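Local coordinates for protein probable arylamine n-acetyl transferase (Mycobacterium abscessus, PDB 4GUZ) that probably transfers the acetyl group of acetyl-coenzyme A to the amino nitrogen of arylamine substrates, at residues G76-E81 with A203-V208; A124-L129 with P141-D146. One frame throughout, in Å; residues are numbered along the deposited sequence.

Contact 1: G76-E81 with A203-V208; sequences GGYCYE and AASYFV
Y78 reaches S205 and V208 from the start of helix 79-92, whose first residue is C79. In the arylamine N-acetyltransferase fold this helix start carries the nucleophilic cysteine, and C79 has the geometry for that role, with H116 and D131 as the probable triad partners. Helix 198-210 packs against it.

The side chain of Y78 leaves the backbone with CG tucked in between N and C of its own residue (chi1 64°). CB points toward helix 198-210, and the ring continues to it. CE2 touches V208 CG1 at 3.6 Å, where the two side chains come from opposing segments and overlap alongside one another. Next along the ring, CZ lies 3.6 Å from S205 OG. The tip makes the polar bond: Y78 OH and S205 OG are 2.7 Å apart, and either may be the donor. S205 OG lies at the edge of the ring, in its plane.

Y80 extends to the same helix. Its CD2 rests on S205 CB at 3.7 Å, and its OH passes A204 CB at 3.3 Å. V208 CG2 is a looser neighbour at the ring edge. The hydroxyl of Y80 has its polar partner in Q101. V208 thus touches both tyrosines, one with each methyl.

The helix start is held by E81, at the third position of the helix. E81 OE1 accepts the backbone N of the N-cap residue Y78 at 2.8 Å, with an N-H...O angle of 156°. The nitrogen approaches from above the carboxylate plane. The other oxygen of E81 pairs with K69, so both ends of the carboxylate are engaged. C79 SG sits 3.5 Å above the plane of the Y80 ring, over its centre.

Contact 2: A124-L129 with P141-D146; sequences AAEQWL and PIRLVD
I142 O takes the backbone N of L129 at 2.7 Å. The same oxygen also receives a CA-H...O contact from W128 CA at 3.5 Å. I142 N bonds back to L129 O, so these two residues form a hydrogen-bonded antiparallel pair. W128 and R143 form the next, non-hydrogen-bonded pair. L144 N then bonds to Q127 O at 2.8 Å. Between the same two residues a water takes the place of a second direct bond: it accepts from Q127 N at 2.9 Å and donates to L144 O at 2.7 Å.

On the face of W128 and R143, the arginine CB lies over the six-membered ring of W128, 4.0 Å from its centroid, a CH-pi contact. Farther out, W128 CH2 sits over the centre of the guanidinium. The two planes are 58° apart, so the groups do not stack flat. The arginine bends at chi3 (-100°), which brings its guanidinium beside the E126 carboxylate. R143 NH2 donates to the syn lone pair of E126 OE1 at 3.2 Å, nearly straight at 169°. R143 NE also faces E126 OE2 in this salt bridge, but that contact is too short to be trusted in detail. The carboxylate meets the guanidinium at its edge, nearly coplanar with it.

The two strands are the arms of a beta hairpin, and 142-143 is an outermost strand of the large antiparallel sheet. Strand 116-123 flanks 126-130 on its other side. W128 and P141 pack on helix 32-45, while L129 and L144 touch F191 of strand 185-196.

In the fold
From the N terminus, the chain passes helix 32-45 and reaches residues 76-81, the first half of contact 1. It then follows helix 79-92 and strands 96-104 and 116-123 to 124-129, where contact 2 opens. A short excursion brings it back at 141-146, and contact 2 closes as a hairpin at the sheet edge. The strands 147-152 to 185-196 lead to helix 198-210, where 203-208 closes contact 1. Contact 2 is therefore nested in the loop of contact 1. The two do not touch: their nearest atoms are about 12 Å apart. Contact 1 ties two helices together; contact 2 joins neighbouring strands.

Contact 1: G76-E81 with A203-V208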
ATOM      1  N   GLY A  76      -0.064  -9.198  -7.241  1.00 18.69           N
ATOM      2  CA  GLY A  76      -0.068  -7.940  -6.513  1.00 18.42           C
ATOM      3  C   GLY A  76       1.319  -7.556  -6.048  1.00 21.76           C
ATOM      4  O   GLY A  76       2.280  -8.291  -6.275  1.00 21.95           O
ATOM      5  N   GLY A  77       1.408  -6.414  -5.375  1.00 18.83           N
ATOM      6  CA  GLY A  77       2.667  -5.891  -4.858  1.00 19.05           C
ATOM      7  C   GLY A  77       2.542  -5.280  -3.478  1.00 21.76           C
ATOM      8  O   GLY A  77       1.421  -5.111  -2.979  1.00 21.07           O
ATOM      9  N   TYR A  78       3.686  -4.985  -2.814  1.00 17.92           N
ATOM     10  CA  TYR A  78       3.587  -4.350  -1.501  1.00 17.36           C
ATOM     11  C   TYR A  78       3.847  -2.834  -1.634  1.00 20.38           C
ATOM     12  O   TYR A  78       3.851  -2.334  -2.755  1.00 19.50           O
ATOM     13  CB  TYR A  78       4.376  -5.065  -0.377  1.00 19.94           C
ATOM     14  CG  TYR A  78       5.894  -5.165  -0.416  1.00 22.95           C
ATOM     15  CD1 TYR A  78       6.664  -4.250  -1.138  1.00 24.92           C
ATOM     16  CD2 TYR A  78       6.565  -6.076   0.398  1.00 23.47           C
ATOM     17  CE1 TYR A  78       8.062  -4.286  -1.098  1.00 24.38           C
ATOM     18  CE2 TYR A  78       7.955  -6.139   0.426  1.00 24.51           C
ATOM     19  CZ  TYR A  78       8.702  -5.243  -0.322  1.00 30.92           C
ATOM     20  OH  TYR A  78      10.078  -5.319  -0.258  1.00 28.90           O
ATOM     21  N   CYS A  79       3.947  -2.094  -0.519  1.00 18.34           N
ATOM     22  CA  CYS A  79       3.966  -0.626  -0.541  1.00 19.34           C
ATOM     23  C   CYS A  79       4.882  -0.003  -1.607  1.00 20.02           C
ATOM     24  O   CYS A  79       4.421   0.852  -2.365  1.00 17.67           O
ATOM     25  CB  CYS A  79       4.224  -0.027   0.843  1.00 20.28           C
ATOM     26  SG  CYS A  79       5.928  -0.171   1.450  1.00 24.68           S
ATOM     27  N   TYR A  80       6.133  -0.472  -1.700  1.00 17.58           N
ATOM     28  CA  TYR A  80       7.130   0.122  -2.580  1.00 16.53           C
ATOM     29  C   TYR A  80       6.806  -0.112  -4.057  1.00 18.77           C
ATOM     30  O   TYR A  80       7.090   0.759  -4.870  1.00 18.86           O
ATOM     31  CB  TYR A  80       8.546  -0.329  -2.174  1.00 17.01           C
ATOM     32  CG  TYR A  80       8.939   0.250  -0.832  1.00 18.78           C
ATOM     33  CD1 TYR A  80       8.801   1.611  -0.572  1.00 20.69           C
ATOM     34  CD2 TYR A  80       9.357  -0.575   0.212  1.00 20.15           C
ATOM     35  CE1 TYR A  80       9.055   2.139   0.692  1.00 20.36           C
ATOM     36  CE2 TYR A  80       9.629  -0.053   1.480  1.00 20.76           C
ATOM     37  CZ  TYR A  80       9.510   1.309   1.701  1.00 26.59           C
ATOM     38  OH  TYR A  80       9.788   1.853   2.924  1.00 31.42           O
ATOM     39  N   GLU A  81       6.115  -1.206  -4.392  1.00 15.45           N
ATOM     40  CA  GLU A  81       5.694  -1.458  -5.774  1.00 15.39           C
ATOM     41  C   GLU A  81       4.536  -0.529  -6.136  1.00 20.16           C
ATOM     42  O   GLU A  81       4.521   0.064  -7.218  1.00 20.33           O
ATOM     43  CB  GLU A  81       5.277  -2.914  -5.939  1.00 15.98           C
ATOM     44  CG  GLU A  81       6.457  -3.845  -5.926  1.00 15.69           C
ATOM     45  CD  GLU A  81       6.026  -5.282  -5.753  1.00 24.03           C
ATOM     46  OE1 GLU A  81       5.778  -5.679  -4.593  1.00 20.19           O
ATOM     47  OE2 GLU A  81       5.919  -6.005  -6.771  1.00 21.84           O
ATOM     48  N   ALA A 203      16.539   0.971  -0.882  1.00 25.67           N
ATOM     49  CA  ALA A 203      17.295   0.660   0.336  1.00 25.60           C
ATOM     50  C   ALA A 203      16.365   0.121   1.433  1.00 29.21           C
ATOM     51  O   ALA A 203      16.711  -0.844   2.109  1.00 29.63           O
ATOM     52  CB  ALA A 203      18.030   1.905   0.824  1.00 26.49           C
ATOM     53  N   ALA A 204      15.161   0.715   1.561  1.00 26.25           N
ATOM     54  CA  ALA A 204      14.149   0.311   2.539  1.00 25.39           C
ATOM     55  C   ALA A 204      13.547  -1.031   2.174  1.00 28.76           C
ATOM     56  O   ALA A 204      13.381  -1.874   3.050  1.00 28.07           O
ATOM     57  CB  ALA A 204      13.061   1.372   2.633  1.00 25.84           C
ATOM     58  N   SER A 205      13.249  -1.239   0.881  1.00 26.44           N
ATOM     59  CA  SER A 205      12.694  -2.489   0.353  1.00 26.61           C
ATOM     60  C   SER A 205      13.662  -3.653   0.551  1.00 30.23           C
ATOM     61  O   SER A 205      13.220  -4.760   0.852  1.00 28.63           O
ATOM     62  CB  SER A 205      12.351  -2.346  -1.125  1.00 28.23           C
ATOM     63  OG  SER A 205      11.588  -3.454  -1.570  1.00 32.10           O
ATOM     64  N   TYR A 206      14.979  -3.407   0.408  1.00 27.82           N
ATOM     65  CA  TYR A 206      15.991  -4.444   0.649  1.00 28.15           C
ATOM     66  C   TYR A 206      15.834  -5.026   2.071  1.00 32.61           C
ATOM     67  O   TYR A 206      15.860  -6.248   2.228  1.00 34.13           O
ATOM     68  CB  TYR A 206      17.420  -3.901   0.431  1.00 30.02           C
ATOM     69  CG  TYR A 206      18.485  -4.936   0.722  1.00 32.28           C
ATOM     70  CD1 TYR A 206      18.781  -5.939  -0.199  1.00 34.43           C
ATOM     71  CD2 TYR A 206      19.175  -4.935   1.932  1.00 32.64           C
ATOM     72  CE1 TYR A 206      19.730  -6.920   0.079  1.00 35.39           C
ATOM     73  CE2 TYR A 206      20.113  -5.921   2.230  1.00 33.53           C
ATOM     74  CZ  TYR A 206      20.391  -6.910   1.298  1.00 39.12           C
ATOM     75  OH  TYR A 206      21.339  -7.865   1.567  1.00 35.13           O
ATOM     76  N   PHE A 207      15.656  -4.155   3.088  1.00 26.94           N
ATOM     77  CA  PHE A 207      15.438  -4.555   4.485  1.00 27.24           C
ATOM     78  C   PHE A 207      14.078  -5.259   4.623  1.00 30.68           C
ATOM     79  O   PHE A 207      14.004  -6.340   5.206  1.00 30.99           O
ATOM     80  CB  PHE A 207      15.509  -3.318   5.423  1.00 29.43           C
ATOM     81  CG  PHE A 207      15.036  -3.517   6.849  1.00 31.41           C
ATOM     82  CD1 PHE A 207      13.753  -3.142   7.232  1.00 34.94           C
ATOM     83  CD2 PHE A 207      15.889  -4.036   7.817  1.00 34.32           C
ATOM     84  CE1 PHE A 207      13.312  -3.332   8.548  1.00 36.73           C
ATOM     85  CE2 PHE A 207      15.452  -4.226   9.136  1.00 37.78           C
ATOM     86  CZ  PHE A 207      14.167  -3.871   9.495  1.00 36.45           C
ATOM     87  N   VAL A 208      13.005  -4.642   4.090  1.00 24.97           N
ATOM     88  CA  VAL A 208      11.645  -5.190   4.185  1.00 23.99           C
ATOM     89  C   VAL A 208      11.537  -6.593   3.517  1.00 28.78           C
ATOM     90  O   VAL A 208      10.896  -7.486   4.090  1.00 27.22           O
ATOM     91  CB  VAL A 208      10.577  -4.193   3.642  1.00 26.29           C
ATOM     92  CG1 VAL A 208       9.183  -4.831   3.586  1.00 25.75           C
ATOM     93  CG2 VAL A 208      10.531  -2.943   4.520  1.00 25.74           C
TER

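Contact 2: A124-L129 with P141-D146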
ATOM      1  N   ALA A 124      -2.893  23.817  -4.800  1.00 29.47           N
ATOM      2  CA  ALA A 124      -3.205  25.178  -4.357  1.00 29.99           C
ATOM      3  C   ALA A 124      -2.602  25.440  -2.956  1.00 32.69           C
ATOM      4  O   ALA A 124      -1.419  25.169  -2.755  1.00 31.81           O
ATOM      5  CB  ALA A 124      -4.717  25.416  -4.380  1.00 30.94           C
ATOM      6  N   ALA A 125      -3.390  25.922  -1.994  1.00 30.52           N
ATOM      7  CA  ALA A 125      -2.857  26.202  -0.655  1.00 30.96           C
ATOM      8  C   ALA A 125      -2.797  24.928   0.236  1.00 32.30           C
ATOM      9  O   ALA A 125      -2.505  25.042   1.426  1.00 33.79           O
ATOM     10  CB  ALA A 125      -3.704  27.273   0.025  1.00 31.82           C
ATOM     11  N   GLU A 126      -3.030  23.731  -0.342  1.00 25.33           N
ATOM     12  CA  GLU A 126      -3.132  22.487   0.445  1.00 22.11           C
ATOM     13  C   GLU A 126      -2.138  21.347   0.081  1.00 23.50           C
ATOM     14  O   GLU A 126      -1.492  21.343  -0.967  1.00 21.61           O
ATOM     15  CB  GLU A 126      -4.558  21.933   0.301  1.00 22.73           C
ATOM     16  CG  GLU A 126      -5.661  22.980   0.450  1.00 28.77           C
ATOM     17  CD  GLU A 126      -7.066  22.443   0.601  1.00 38.55           C
ATOM     18  OE1 GLU A 126      -7.765  22.303  -0.429  1.00 25.31           O
ATOM     19  OE2 GLU A 126      -7.490  22.214   1.756  1.00 30.73           O
ATOM     20  N   GLN A 127      -2.077  20.357   0.980  1.00 17.93           N
ATOM     21  CA  GLN A 127      -1.313  19.120   0.856  1.00 17.03           C
ATOM     22  C   GLN A 127      -2.245  17.926   1.091  1.00 19.63           C
ATOM     23  O   GLN A 127      -3.102  17.970   1.976  1.00 21.02           O
ATOM     24  CB  GLN A 127      -0.125  19.121   1.813  1.00 18.38           C
ATOM     25  CG  GLN A 127       0.990  20.051   1.323  1.00 27.60           C
ATOM     26  CD  GLN A 127       2.258  19.908   2.109  1.00 35.12           C
ATOM     27  OE1 GLN A 127       3.250  19.407   1.603  1.00 29.26           O
ATOM     28  NE2 GLN A 127       2.254  20.363   3.354  1.00 29.37           N
ATOM     29  N   TRP A 128      -2.095  16.887   0.267  1.00 18.84           N
ATOM     30  CA  TRP A 128      -2.923  15.689   0.268  1.00 18.28           C
ATOM     31  C   TRP A 128      -2.089  14.439   0.415  1.00 19.29           C
ATOM     32  O   TRP A 128      -1.250  14.145  -0.438  1.00 18.32           O
ATOM     33  CB  TRP A 128      -3.732  15.625  -1.037  1.00 18.14           C
ATOM     34  CG  TRP A 128      -4.737  16.733  -1.128  1.00 19.52           C
ATOM     35  CD1 TRP A 128      -4.535  17.981  -1.631  1.00 21.96           C
ATOM     36  CD2 TRP A 128      -6.081  16.711  -0.626  1.00 19.29           C
ATOM     37  NE1 TRP A 128      -5.679  18.735  -1.502  1.00 20.74           N
ATOM     38  CE2 TRP A 128      -6.639  17.989  -0.869  1.00 22.72           C
ATOM     39  CE3 TRP A 128      -6.869  15.741   0.012  1.00 19.84           C
ATOM     40  CZ2 TRP A 128      -7.960  18.311  -0.527  1.00 21.79           C
ATOM     41  CZ3 TRP A 128      -8.172  16.065   0.358  1.00 21.24           C
ATOM     42  CH2 TRP A 128      -8.707  17.337   0.081  1.00 21.84           C
ATOM     43  N   LEU A 129      -2.361  13.669   1.472  1.00 14.73           N
ATOM     44  CA  LEU A 129      -1.660  12.413   1.701  1.00 12.90           C
ATOM     45  C   LEU A 129      -2.258  11.326   0.827  1.00 17.45           C
ATOM     46  O   LEU A 129      -3.465  11.073   0.912  1.00 17.11           O
ATOM     47  CB  LEU A 129      -1.751  12.019   3.190  1.00 12.28           C
ATOM     48  CG  LEU A 129      -1.126  10.657   3.555  1.00 15.92           C
ATOM     49  CD1 LEU A 129       0.355  10.661   3.312  1.00 16.27           C
ATOM     50  CD2 LEU A 129      -1.509  10.250   4.982  1.00 18.00           C
ATOM     51  N   PRO A 141      -7.517  10.434  -1.138  1.00 15.86           N
ATOM     52  CA  PRO A 141      -6.451  11.259  -0.545  1.00 15.07           C
ATOM     53  C   PRO A 141      -6.965  11.921   0.723  1.00 18.59           C
ATOM     54  O   PRO A 141      -8.167  12.162   0.846  1.00 20.49           O
ATOM     55  CB  PRO A 141      -6.147  12.304  -1.630  1.00 17.22           C
ATOM     56  CG  PRO A 141      -6.790  11.791  -2.865  1.00 22.35           C
ATOM     57  CD  PRO A 141      -7.931  10.960  -2.466  1.00 18.01           C
ATOM     58  N   ILE A 142      -6.086  12.185   1.666  1.00 16.85           N
ATOM     59  CA  ILE A 142      -6.475  12.779   2.941  1.00 16.05           C
ATOM     60  C   ILE A 142      -5.825  14.141   3.053  1.00 19.38           C
ATOM     61  O   ILE A 142      -4.599  14.246   2.930  1.00 20.41           O
ATOM     62  CB  ILE A 142      -6.089  11.825   4.124  1.00 18.05           C
ATOM     63  CG1 ILE A 142      -6.935  10.520   4.100  1.00 16.96           C
ATOM     64  CG2 ILE A 142      -6.205  12.530   5.481  1.00 20.23           C
ATOM     65  CD1 ILE A 142      -6.478   9.414   5.090  1.00 22.76           C
ATOM     66  N   ARG A 143      -6.643  15.176   3.304  1.00 16.69           N
ATOM     67  CA  ARG A 143      -6.199  16.569   3.503  1.00 16.83           C
ATOM     68  C   ARG A 143      -5.261  16.642   4.679  1.00 21.69           C
ATOM     69  O   ARG A 143      -5.635  16.263   5.785  1.00 21.06           O
ATOM     70  CB  ARG A 143      -7.418  17.485   3.748  1.00 17.67           C
ATOM     71  CG  ARG A 143      -7.118  18.967   3.771  1.00 20.34           C
ATOM     72  CD  ARG A 143      -8.413  19.743   3.855  1.00 25.05           C
ATOM     73  NE  ARG A 143      -8.791  20.236   2.536  1.00 31.13           N
ATOM     74  CZ  ARG A 143      -9.977  20.068   1.964  1.00 49.23           C
ATOM     75  NH1 ARG A 143     -10.940  19.407   2.595  1.00 39.58           N
ATOM     76  NH2 ARG A 143     -10.206  20.550   0.750  1.00 38.98           N
ATOM     77  N   LEU A 144      -4.040  17.116   4.447  1.00 18.87           N
ATOM     78  CA  LEU A 144      -3.070  17.222   5.521  1.00 18.94           C
ATOM     79  C   LEU A 144      -3.398  18.439   6.355  1.00 22.62           C
ATOM     80  O   LEU A 144      -3.240  19.580   5.921  1.00 25.17           O
ATOM     81  CB  LEU A 144      -1.636  17.254   4.984  1.00 19.81           C
ATOM     82  CG  LEU A 144      -0.521  16.960   5.973  1.00 25.93           C
ATOM     83  CD1 LEU A 144      -0.436  15.461   6.304  1.00 27.49           C
ATOM     84  CD2 LEU A 144       0.797  17.417   5.404  1.00 29.84           C
ATOM     85  N   VAL A 145      -3.958  18.172   7.520  1.00 18.74           N
ATOM     86  CA  VAL A 145      -4.365  19.160   8.524  1.00 17.67           C
ATOM     87  C   VAL A 145      -3.749  18.712   9.835  1.00 21.15           C
ATOM     88  O   VAL A 145      -3.307  17.562   9.930  1.00 20.45           O
ATOM     89  CB  VAL A 145      -5.916  19.343   8.618  1.00 19.75           C
ATOM     90  CG1 VAL A 145      -6.476  20.022   7.373  1.00 19.54           C
ATOM     91  CG2 VAL A 145      -6.638  18.029   8.900  1.00 18.66           C
ATOM     92  N   ASP A 146      -3.733  19.582  10.851  1.00 18.35           N
ATOM     93  CA  ASP A 146      -3.147  19.212  12.149  1.00 18.58           C
ATOM     94  C   ASP A 146      -3.983  18.206  12.946  1.00 22.17           C
ATOM     95  O   ASP A 146      -3.443  17.531  13.833  1.00 22.79           O
ATOM     96  CB  ASP A 146      -2.897  20.445  13.006  1.00 19.71           C
ATOM     97  CG  ASP A 146      -1.756  21.328  12.540  1.00 25.03           C
ATOM     98  OD1 ASP A 146      -1.314  21.174  11.372  1.00 23.90           O
ATOM     99  OD2 ASP A 146      -1.274  22.142  13.353  1.00 30.32           O
TER
HETATM  100  O   HOH W   1      -3.304  20.988   3.576  1.00 21.22           O